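Local structure of PKD domain (Vibrio anguillarum, 6AEM) at residues 4-9 with 28-33; 19-24 with 52-57; 34-39 with 67-72. The protein forms a calcium-binding polycystic-kidney-disease (PKD) domain of the protease Epp, an accessory module whose precise role is not established. One frame throughout, in Å; residues are numbered along the deposited sequence.

Contacts 1 and 3 lie on the same side of the domain, their centres about 10 Å apart, and share one calcium ion: Asn5, Gln6, Asp29 and Asp31 of contact 1 bind it together with Asp70 of contact 3, and one water ligand of the ion reaches Asp71. A second tie is direct, Glu33 N lying 3.0 Å from Asp71 OD1, probably hydrogen-bonded. Contact 2 is on the opposite side of the chain's centre, about 27 Å from contact 1 and 20 Å from contact 3 between centres. It meets contact 3 through the Trp39 indole, where Ala23 CB comes within 3.6 Å of Trp39 CH2.

Contact 1 (4-9 with 28-33); sequences ENQAPV and HDEDGE. With CA (calcium ion), chain C; ZN (zinc ion), chain D; ZN (zinc ion), chain E.
Residues 4-9 and 28-31 run in nearly opposite directions, 167° apart, and are joined by a single antiparallel bridge in which Val9 N donates to His28 O (2.8 Å) and His28 N to Val9 O (3.0 Å). Beyond the bridge, where Asp29 to Gly32 form a type I turn, a calcium ion takes over the pairing. It is bound by Asn5 OD1, the backbone Gln6 O, one Asp31 oxygen and both of Asp29, OD1 and OD2 each 2.5 Å from the calcium. Asp31 divides its carboxylate: OD1 binds the metal, while OD2 accepts from Gln6 N at 2.8 Å in a nearly straight bond (174°), on the syn side but well out of the carboxylate plane. That bond helps to position Gln6, whose carbonyl is a ligand. The Asn5 amide and Asp31 carboxylate lie in nearly parallel planes, and the ion probably offsets the repulsion among the oxygens. A chi1 of -59° sets Gln6 CG beside its backbone N, and the extended chain brings OE1 to Glu30 CB, 3.4 Å away.

Val9 lies alongside His28 and sets CB over one ring face, 4.1 Å from the centroid, a CH-pi contact. Tyr26 O accepts from His28 ND1, which leaves NE2 to bind zinc at 2.1 Å; Glu30 OE2 also binds this zinc, with OE1 farther off at 2.7 Å.

The site lies at one end of the domain, where the loop before strand 12-17 meets that joining strands 20-25 and 34-40. Pro8 packs on Leu34 and Val68, and Asp70, ending strand 60-70, completes the protein ligands of the calcium.

Contact 2 (19-24 with 52-57); sequences LSVSAF and PSWSYT
Val21 and Trp54 form the central pair of an antiparallel arrangement in the three-stranded sheet of this PKD beta-sandwich, where the axes of strands 20-24 and 53-55 approach to 4.6 Å, 158° apart in direction. In the backbone, Val21 N to Trp54 O and Trp54 N to Val21 O make the hydrogen-bonded pair, and Tyr56 N to Leu19 O and Ala23 N to Pro52 O extend it.

The apolar contacts centre on Val21, whose two methyls serve different rings. With chi1 at -173°, CG1 is opposite the backbone N and sits over the face of the Trp54 six-membered ring, 3.9 Å from its centroid, a CH-pi contact, while CG2 meets the edge of Tyr56 at CE2 (3.6 Å). Ala23 CB approaches the indole edge at CZ3. Val64 and Val84 of the facing sheet add to this side, and Phe41 stacks on Trp54.

Among polar contacts, Trp54 NE1 donates weakly to Tyr56 OH (3.2 Å), which is also hydrogen-bonded to Phe41 O, its stronger partner. On the other face, Ser22 and Ser53 form a non-hydrogen-bonded backbone pair, and one water bridges their hydroxyls, 2.8 Å from Ser22 OG and 2.7 Å from Ser53 OG.

Contact 3 (34-39 with 67-72); sequences LVSYAW and TVTDDK. With CA (calcium ion), chain C.
Leu34 and Val68 meet because a chi1 of -62° sets Leu34 CG beside its backbone N; CD1 continues the chain, and the other branch, CD2, turns to 4.1 Å from Val68 CG2. The other Val68 methyl, CG1, points opposite the carbonyl carbon (chi1 -58°) and reaches Tyr37 CD1 at 3.8 Å; Tyr37 and Val68 share a face of the sheet. The other face carries Ser36 with Thr69, Ser36 OG 3.5 Å from Thr69 CB, and Ala38 with Thr67. Val35 packs CG2 against Thr69 CG2 and CG1 against Asp71 CA.

The strands are antiparallel, 154° apart, and a beta bulge shifts their register by one between Leu34 and Ser36. Within it Val35 N donates to Thr69 O (2.8 Å), while Thr69 N donates to Ser36 O over a longer 3.2 Å. Ala38 and Thr67 bond through both N-H groups, and a water joins Ala38 O to Thr67 OG1, which also bonds Thr77 OG1.

Past the bulge, Asp70 sends OD2 to the calcium ion at 2.4 Å. Its OD1 accepts from Lys72 N (2.9 Å) from above the carboxylate plane, making an Asx turn, and also from Ala74 N; these bonds, with a probable one from Asn5 ND2 to OD2, should help to fix the carboxylate.

Strand 60-70 lies between 34-40 and 75-84 in the four-stranded sheet, and Leu34 packs on Pro8 of the calcium loop, Tyr37 on Asn25 of strand 20-25.

Contact 1 (4-9 with 28-33)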
loop_
_atom_site.group_PDB
_atom_site.type_symbol
_atom_site.label_atom_id
_atom_site.label_comp_id
_atom_site.label_asym_id
_atom_site.label_seq_id
_atom_site.Cartn_x
_atom_site.Cartn_y
_atom_site.Cartn_z
ATOM N N GLU A 4 -5.769 -9.703 -23.926
ATOM C CA GLU A 4 -5.768 -10.650 -22.839
ATOM C C GLU A 4 -4.734 -10.208 -21.824
ATOM O O GLU A 4 -4.096 -11.029 -21.168
ATOM C CB GLU A 4 -5.414 -12.019 -23.357
ATOM C CG GLU A 4 -4.254 -11.975 -24.320
ATOM C CD GLU A 4 -3.675 -13.351 -24.536
ATOM O OE1 GLU A 4 -4.453 -14.331 -24.447
ATOM O OE2 GLU A 4 -2.448 -13.456 -24.762
ATOM N N ASN A 5 -4.579 -8.900 -21.681
ATOM C CA ASN A 5 -3.799 -8.376 -20.570
ATOM C C ASN A 5 -4.287 -8.935 -19.239
ATOM O O ASN A 5 -5.489 -9.015 -18.979
ATOM C CB ASN A 5 -3.925 -6.866 -20.529
ATOM C CG ASN A 5 -3.155 -6.263 -19.388
ATOM O OD1 ASN A 5 -2.023 -6.678 -19.087
ATOM N ND2 ASN A 5 -3.777 -5.306 -18.704
ATOM N N GLN A 6 -3.341 -9.308 -18.381
ATOM C CA GLN A 6 -3.647 -9.627 -16.990
ATOM C C GLN A 6 -3.553 -8.355 -16.151
ATOM O O GLN A 6 -2.564 -7.626 -16.249
ATOM C CB GLN A 6 -2.679 -10.692 -16.468
ATOM C CG GLN A 6 -2.705 -12.003 -17.258
ATOM C CD GLN A 6 -1.698 -13.029 -16.732
ATOM O OE1 GLN A 6 -1.619 -13.297 -15.521
ATOM N NE2 GLN A 6 -0.908 -13.584 -17.641
ATOM N N ALA A 7 -4.602 -8.061 -15.368
ATOM C CA ALA A 7 -4.551 -6.917 -14.468
ATOM C C ALA A 7 -3.457 -7.162 -13.422
ATOM O O ALA A 7 -3.171 -8.308 -13.051
ATOM C CB ALA A 7 -5.894 -6.722 -13.771
ATOM N N PRO A 8 -2.799 -6.112 -12.960
ATOM C CA PRO A 8 -1.688 -6.285 -12.024
ATOM C C PRO A 8 -2.169 -6.817 -10.686
ATOM O O PRO A 8 -3.341 -6.734 -10.311
ATOM C CB PRO A 8 -1.125 -4.853 -11.913
ATOM C CG PRO A 8 -2.320 -3.974 -12.162
ATOM C CD PRO A 8 -3.107 -4.696 -13.226
ATOM N N VAL A 9 -1.206 -7.349 -9.954
ATOM C CA VAL A 9 -1.417 -7.902 -8.613
ATOM C C VAL A 9 -0.947 -6.877 -7.587
ATOM O O VAL A 9 0.221 -6.500 -7.576
ATOM C CB VAL A 9 -0.643 -9.214 -8.418
ATOM C CG1 VAL A 9 -0.845 -9.743 -7.007
ATOM C CG2 VAL A 9 -1.056 -10.255 -9.443
ATOM N N HIS A 28 3.082 -6.699 -8.401
ATOM C CA HIS A 28 3.781 -7.039 -9.637
ATOM C C HIS A 28 2.746 -7.252 -10.721
ATOM O O HIS A 28 1.564 -7.436 -10.445
ATOM C CB HIS A 28 4.661 -8.307 -9.457
ATOM C CG HIS A 28 3.879 -9.519 -9.078
ATOM N ND1 HIS A 28 3.362 -9.717 -7.817
ATOM C CD2 HIS A 28 3.486 -10.584 -9.814
ATOM C CE1 HIS A 28 2.691 -10.852 -7.797
ATOM N NE2 HIS A 28 2.756 -11.404 -8.994
ATOM N N ASP A 29 3.219 -7.253 -11.962
ATOM C CA ASP A 29 2.386 -7.552 -13.125
ATOM C C ASP A 29 2.946 -8.810 -13.789
ATOM O O ASP A 29 4.115 -8.837 -14.184
ATOM C CB ASP A 29 2.385 -6.358 -14.085
ATOM C CG ASP A 29 1.312 -6.442 -15.158
ATOM O OD1 ASP A 29 0.234 -6.976 -14.873
ATOM O OD2 ASP A 29 1.532 -5.928 -16.272
ATOM N N GLU A 30 2.102 -9.839 -13.937
ATOM C CA GLU A 30 2.563 -11.137 -14.438
ATOM C C GLU A 30 3.025 -11.067 -15.883
ATOM O O GLU A 30 3.868 -11.881 -16.295
ATOM C CB GLU A 30 1.440 -12.191 -14.404
ATOM C CG GLU A 30 0.689 -12.437 -13.094
ATOM C CD GLU A 30 1.578 -13.003 -11.990
ATOM O OE1 GLU A 30 2.796 -12.917 -12.147
ATOM O OE2 GLU A 30 1.050 -13.568 -10.999
ATOM N N ASP A 31 2.448 -10.153 -16.672
ATOM C CA ASP A 31 2.669 -10.078 -18.110
ATOM C C ASP A 31 3.164 -8.702 -18.545
ATOM O O ASP A 31 2.998 -8.342 -19.710
ATOM C CB ASP A 31 1.396 -10.445 -18.890
ATOM C CG ASP A 31 0.238 -9.497 -18.647
ATOM O OD1 ASP A 31 0.305 -8.669 -17.720
ATOM O OD2 ASP A 31 -0.766 -9.630 -19.382
ATOM N N GLY A 32 3.585 -7.861 -17.623
ATOM C CA GLY A 32 4.049 -6.536 -17.992
ATOM C C GLY A 32 4.824 -5.886 -16.873
ATOM O O GLY A 32 5.584 -6.553 -16.159
ATOM N N GLU A 33 4.573 -4.600 -16.653
ATOM C CA GLU A 33 5.273 -3.853 -15.621
ATOM C C GLU A 33 4.293 -2.939 -14.899
ATOM O O GLU A 33 3.275 -2.535 -15.462
ATOM C CB GLU A 33 6.382 -2.961 -16.224
ATOM C CG GLU A 33 7.453 -3.741 -17.026
ATOM C CD GLU A 33 8.340 -4.660 -16.184
ATOM O OE1 GLU A 33 8.360 -4.527 -14.952
ATOM O OE2 GLU A 33 9.071 -5.502 -16.762
HETATM CA CA CA C . -0.649 -6.593 -17.159
HETATM ZN ZN ZN D . 2.358 -13.373 -9.473
HETATM ZN ZN ZN E . 10.644 -6.006 -15.295
HETATM O O HOH W 1 -1.070 -11.495 -21.021
HETATM O O HOH W 2 -0.664 -9.401 -13.734
HETATM O O HOH W 3 10.105 -5.668 -13.553
HETATM O O HOH W 4 0.507 -5.521 -18.951
HETATM O O HOH W 5 9.909 -7.788 -14.245
#

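Contact 2 (19-24 with 52-57)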
loop_
_atom_site.group_PDB
_atom_site.type_symbol
_atom_site.label_atom_id
_atom_site.label_comp_id
_atom_site.label_asym_id
_atom_site.label_seq_id
_atom_site.Cartn_x
_atom_site.Cartn_y
_atom_site.Cartn_z
ATOM N N LEU A 19 3.913 3.574 16.636
ATOM C CA LEU A 19 3.072 4.269 15.678
ATOM C C LEU A 19 3.709 4.392 14.305
ATOM O O LEU A 19 3.072 4.953 13.411
ATOM C CB LEU A 19 2.743 5.669 16.188
ATOM C CG LEU A 19 1.990 5.757 17.518
ATOM C CD1 LEU A 19 1.753 7.200 17.898
ATOM C CD2 LEU A 19 0.666 5.019 17.494
ATOM N N SER A 20 4.950 3.929 14.115
ATOM C CA SER A 20 5.609 4.016 12.815
ATOM C C SER A 20 5.356 2.740 12.032
ATOM O O SER A 20 5.346 1.645 12.594
ATOM C CB SER A 20 7.121 4.214 12.958
ATOM O OG SER A 20 7.417 5.480 13.523
ATOM N N VAL A 21 5.191 2.889 10.724
ATOM C CA VAL A 21 4.854 1.785 9.830
ATOM C C VAL A 21 5.737 1.863 8.592
ATOM O O VAL A 21 6.064 2.953 8.115
ATOM C CB VAL A 21 3.351 1.805 9.446
ATOM C CG1 VAL A 21 2.951 0.561 8.655
ATOM C CG2 VAL A 21 2.484 1.916 10.697
ATOM N N SER A 22 6.156 0.703 8.103
ATOM C CA SER A 22 6.868 0.583 6.837
ATOM C C SER A 22 6.162 -0.464 5.987
ATOM O O SER A 22 5.627 -1.441 6.505
ATOM C CB SER A 22 8.341 0.135 7.057
ATOM O OG SER A 22 9.136 1.141 7.653
ATOM N N ALA A 23 6.153 -0.262 4.676
ATOM C CA ALA A 23 5.496 -1.184 3.760
ATOM C C ALA A 23 6.527 -2.013 3.007
ATOM O O ALA A 23 7.529 -1.482 2.508
ATOM C CB ALA A 23 4.640 -0.425 2.754
ATOM N N PHE A 24 6.249 -3.309 2.912
ATOM C CA PHE A 24 6.949 -4.198 1.999
ATOM C C PHE A 24 5.969 -4.408 0.861
ATOM O O PHE A 24 4.877 -4.913 1.083
ATOM C CB PHE A 24 7.298 -5.552 2.644
ATOM C CG PHE A 24 8.037 -5.458 3.955
ATOM C CD1 PHE A 24 9.151 -4.676 4.073
ATOM C CD2 PHE A 24 7.612 -6.195 5.066
ATOM C CE1 PHE A 24 9.829 -4.602 5.276
ATOM C CE2 PHE A 24 8.300 -6.121 6.270
ATOM C CZ PHE A 24 9.383 -5.320 6.358
ATOM N N PRO A 52 6.612 3.113 0.945
ATOM C CA PRO A 52 6.691 4.259 1.855
ATOM C C PRO A 52 6.873 3.831 3.309
ATOM O O PRO A 52 6.547 2.711 3.723
ATOM C CB PRO A 52 5.346 4.975 1.642
ATOM C CG PRO A 52 4.430 3.911 1.198
ATOM C CD PRO A 52 5.268 2.976 0.357
ATOM N N SER A 53 7.411 4.763 4.087
ATOM C CA SER A 53 7.440 4.674 5.534
ATOM C C SER A 53 6.639 5.860 6.033
ATOM O O SER A 53 6.699 6.945 5.441
ATOM C CB SER A 53 8.880 4.747 6.074
ATOM O OG SER A 53 9.614 3.575 5.754
ATOM N N TRP A 54 5.850 5.648 7.082
ATOM C CA TRP A 54 5.027 6.721 7.613
ATOM C C TRP A 54 4.820 6.488 9.098
ATOM O O TRP A 54 5.182 5.446 9.642
ATOM C CB TRP A 54 3.691 6.866 6.851
ATOM C CG TRP A 54 2.683 5.717 6.991
ATOM C CD1 TRP A 54 1.557 5.676 7.790
ATOM C CD2 TRP A 54 2.693 4.471 6.274
ATOM N NE1 TRP A 54 0.915 4.489 7.627
ATOM C CE2 TRP A 54 1.575 3.730 6.702
ATOM C CE3 TRP A 54 3.546 3.910 5.326
ATOM C CZ2 TRP A 54 1.293 2.446 6.223
ATOM C CZ3 TRP A 54 3.257 2.643 4.834
ATOM C CH2 TRP A 54 2.139 1.930 5.283
ATOM N N SER A 55 4.201 7.460 9.742
ATOM C CA SER A 55 3.865 7.340 11.148
ATOM C C SER A 55 2.479 7.912 11.376
ATOM O O SER A 55 2.129 8.944 10.804
ATOM C CB SER A 55 4.845 8.126 12.015
ATOM O OG SER A 55 4.673 9.514 11.801
ATOM N N TYR A 56 1.707 7.232 12.217
ATOM C CA TYR A 56 0.438 7.747 12.699
ATOM C C TYR A 56 0.709 8.661 13.888
ATOM O O TYR A 56 1.687 8.480 14.627
ATOM C CB TYR A 56 -0.500 6.598 13.114
ATOM C CG TYR A 56 -0.919 5.750 11.931
ATOM C CD1 TYR A 56 -1.878 6.203 11.026
ATOM C CD2 TYR A 56 -0.314 4.516 11.671
ATOM C CE1 TYR A 56 -2.236 5.432 9.920
ATOM C CE2 TYR A 56 -0.675 3.736 10.566
ATOM C CZ TYR A 56 -1.654 4.194 9.697
ATOM O OH TYR A 56 -1.954 3.407 8.605
ATOM N N THR A 57 -0.139 9.680 14.050
ATOM C CA THR A 57 -0.024 10.582 15.196
ATOM C C THR A 57 -0.804 10.101 16.412
ATOM O O THR A 57 -0.631 10.664 17.503
ATOM C CB THR A 57 -0.489 11.996 14.825
ATOM O OG1 THR A 57 -1.896 11.987 14.557
ATOM C CG2 THR A 57 0.263 12.519 13.617
HETATM O O HOH W 6 10.670 3.400 8.200
#

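Contact 3 (34-39 with 67-72)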
loop_
_atom_site.group_PDB
_atom_site.type_symbol
_atom_site.label_atom_id
_atom_site.label_comp_id
_atom_site.label_asym_id
_atom_site.label_seq_id
_atom_site.Cartn_x
_atom_site.Cartn_y
_atom_site.Cartn_z
ATOM N N LEU A 34 4.615 -2.610 -13.657
ATOM C CA LEU A 34 3.890 -1.592 -12.904
ATOM C C LEU A 34 4.444 -0.216 -13.225
ATOM O O LEU A 34 5.663 -0.037 -13.285
ATOM C CB LEU A 34 4.021 -1.827 -11.401
ATOM C CG LEU A 34 3.424 -3.153 -10.931
ATOM C CD1 LEU A 34 3.498 -3.249 -9.397
ATOM C CD2 LEU A 34 2.006 -3.383 -11.426
ATOM N N VAL A 35 3.544 0.764 -13.351
ATOM C CA VAL A 35 3.925 2.120 -13.692
ATOM C C VAL A 35 3.739 3.089 -12.535
ATOM O O VAL A 35 4.434 4.108 -12.488
ATOM C CB VAL A 35 3.182 2.651 -14.939
ATOM C CG1 VAL A 35 3.385 1.705 -16.091
ATOM C CG2 VAL A 35 1.696 2.908 -14.685
ATOM N N SER A 36 2.826 2.812 -11.610
ATOM C CA SER A 36 2.562 3.758 -10.540
ATOM C C SER A 36 1.893 3.035 -9.383
ATOM O O SER A 36 1.323 1.952 -9.539
ATOM C CB SER A 36 1.691 4.896 -11.044
ATOM O OG SER A 36 0.437 4.386 -11.389
ATOM N N TYR A 37 1.924 3.716 -8.245
ATOM C CA TYR A 37 1.466 3.241 -6.943
ATOM C C TYR A 37 0.692 4.354 -6.269
ATOM O O TYR A 37 1.113 5.508 -6.327
ATOM C CB TYR A 37 2.676 2.944 -6.050
ATOM C CG TYR A 37 3.639 1.972 -6.692
ATOM C CD1 TYR A 37 3.469 0.611 -6.544
ATOM C CD2 TYR A 37 4.727 2.415 -7.445
ATOM C CE1 TYR A 37 4.310 -0.287 -7.146
ATOM C CE2 TYR A 37 5.588 1.506 -8.049
ATOM C CZ TYR A 37 5.377 0.154 -7.895
ATOM O OH TYR A 37 6.227 -0.763 -8.488
ATOM N N ALA A 38 -0.428 4.003 -5.622
ATOM C CA ALA A 38 -1.248 4.985 -4.920
ATOM C C ALA A 38 -1.645 4.394 -3.572
ATOM O O ALA A 38 -2.470 3.476 -3.506
ATOM C CB ALA A 38 -2.480 5.377 -5.728
ATOM N N TRP A 39 -1.079 4.949 -2.499
ATOM C CA TRP A 39 -1.354 4.506 -1.144
ATOM C C TRP A 39 -2.273 5.480 -0.417
ATOM O O TRP A 39 -2.128 6.702 -0.524
ATOM C CB TRP A 39 -0.084 4.448 -0.308
ATOM C CG TRP A 39 0.930 3.433 -0.685
ATOM C CD1 TRP A 39 1.948 3.574 -1.595
ATOM C CD2 TRP A 39 1.084 2.122 -0.132
ATOM N NE1 TRP A 39 2.727 2.446 -1.632
ATOM C CE2 TRP A 39 2.194 1.524 -0.765
ATOM C CE3 TRP A 39 0.368 1.387 0.816
ATOM C CZ2 TRP A 39 2.619 0.236 -0.442
ATOM C CZ3 TRP A 39 0.755 0.118 1.106
ATOM C CH2 TRP A 39 1.880 -0.454 0.494
ATOM N N THR A 67 -3.311 0.915 -4.527
ATOM C CA THR A 67 -3.721 0.701 -5.910
ATOM C C THR A 67 -2.488 0.750 -6.795
ATOM O O THR A 67 -1.661 1.658 -6.662
ATOM C CB THR A 67 -4.745 1.742 -6.384
ATOM O OG1 THR A 67 -5.867 1.706 -5.500
ATOM C CG2 THR A 67 -5.218 1.468 -7.822
ATOM N N VAL A 68 -2.349 -0.252 -7.665
ATOM C CA VAL A 68 -1.253 -0.275 -8.635
ATOM C C VAL A 68 -1.817 -0.265 -10.049
ATOM O O VAL A 68 -2.917 -0.761 -10.283
ATOM C CB VAL A 68 -0.265 -1.448 -8.415
ATOM C CG1 VAL A 68 0.341 -1.399 -7.038
ATOM C CG2 VAL A 68 -0.948 -2.800 -8.667
ATOM N N THR A 69 -1.032 0.263 -10.981
ATOM C CA THR A 69 -1.404 0.387 -12.392
ATOM C C THR A 69 -0.327 -0.260 -13.263
ATOM O O THR A 69 0.862 -0.034 -13.027
ATOM C CB THR A 69 -1.536 1.892 -12.785
ATOM O OG1 THR A 69 -2.462 2.538 -11.888
ATOM C CG2 THR A 69 -2.032 2.082 -14.204
ATOM N N ASP A 70 -0.734 -1.005 -14.296
ATOM C CA ASP A 70 0.221 -1.638 -15.196
ATOM C C ASP A 70 0.460 -0.784 -16.452
ATOM O O ASP A 70 -0.062 0.324 -16.608
ATOM C CB ASP A 70 -0.118 -3.106 -15.494
ATOM C CG ASP A 70 -1.262 -3.297 -16.496
ATOM O OD1 ASP A 70 -1.746 -2.308 -17.124
ATOM O OD2 ASP A 70 -1.683 -4.484 -16.631
ATOM N N ASP A 71 1.321 -1.300 -17.333
ATOM C CA ASP A 71 1.774 -0.626 -18.557
ATOM C C ASP A 71 0.666 -0.418 -19.573
ATOM O O ASP A 71 0.860 0.352 -20.521
ATOM C CB ASP A 71 2.934 -1.405 -19.201
ATOM C CG ASP A 71 2.578 -2.856 -19.482
ATOM O OD1 ASP A 71 2.407 -3.643 -18.539
ATOM O OD2 ASP A 71 2.495 -3.202 -20.669
ATOM N N LYS A 72 -0.483 -1.080 -19.388
ATOM C CA LYS A 72 -1.655 -0.894 -20.246
ATOM C C LYS A 72 -2.746 -0.051 -19.590
ATOM O O LYS A 72 -3.795 0.208 -20.211
ATOM C CB LYS A 72 -2.215 -2.260 -20.663
ATOM C CG LYS A 72 -1.207 -3.166 -21.325
ATOM C CD LYS A 72 -0.764 -2.636 -22.656
ATOM C CE LYS A 72 0.158 -3.643 -23.355
ATOM N NZ LYS A 72 0.888 -2.989 -24.461
HETATM CA CA CA C . -0.649 -6.593 -17.159
HETATM O O HOH W 7 -5.411 2.953 -3.117
HETATM O O HOH W 4 0.507 -5.521 -18.951
#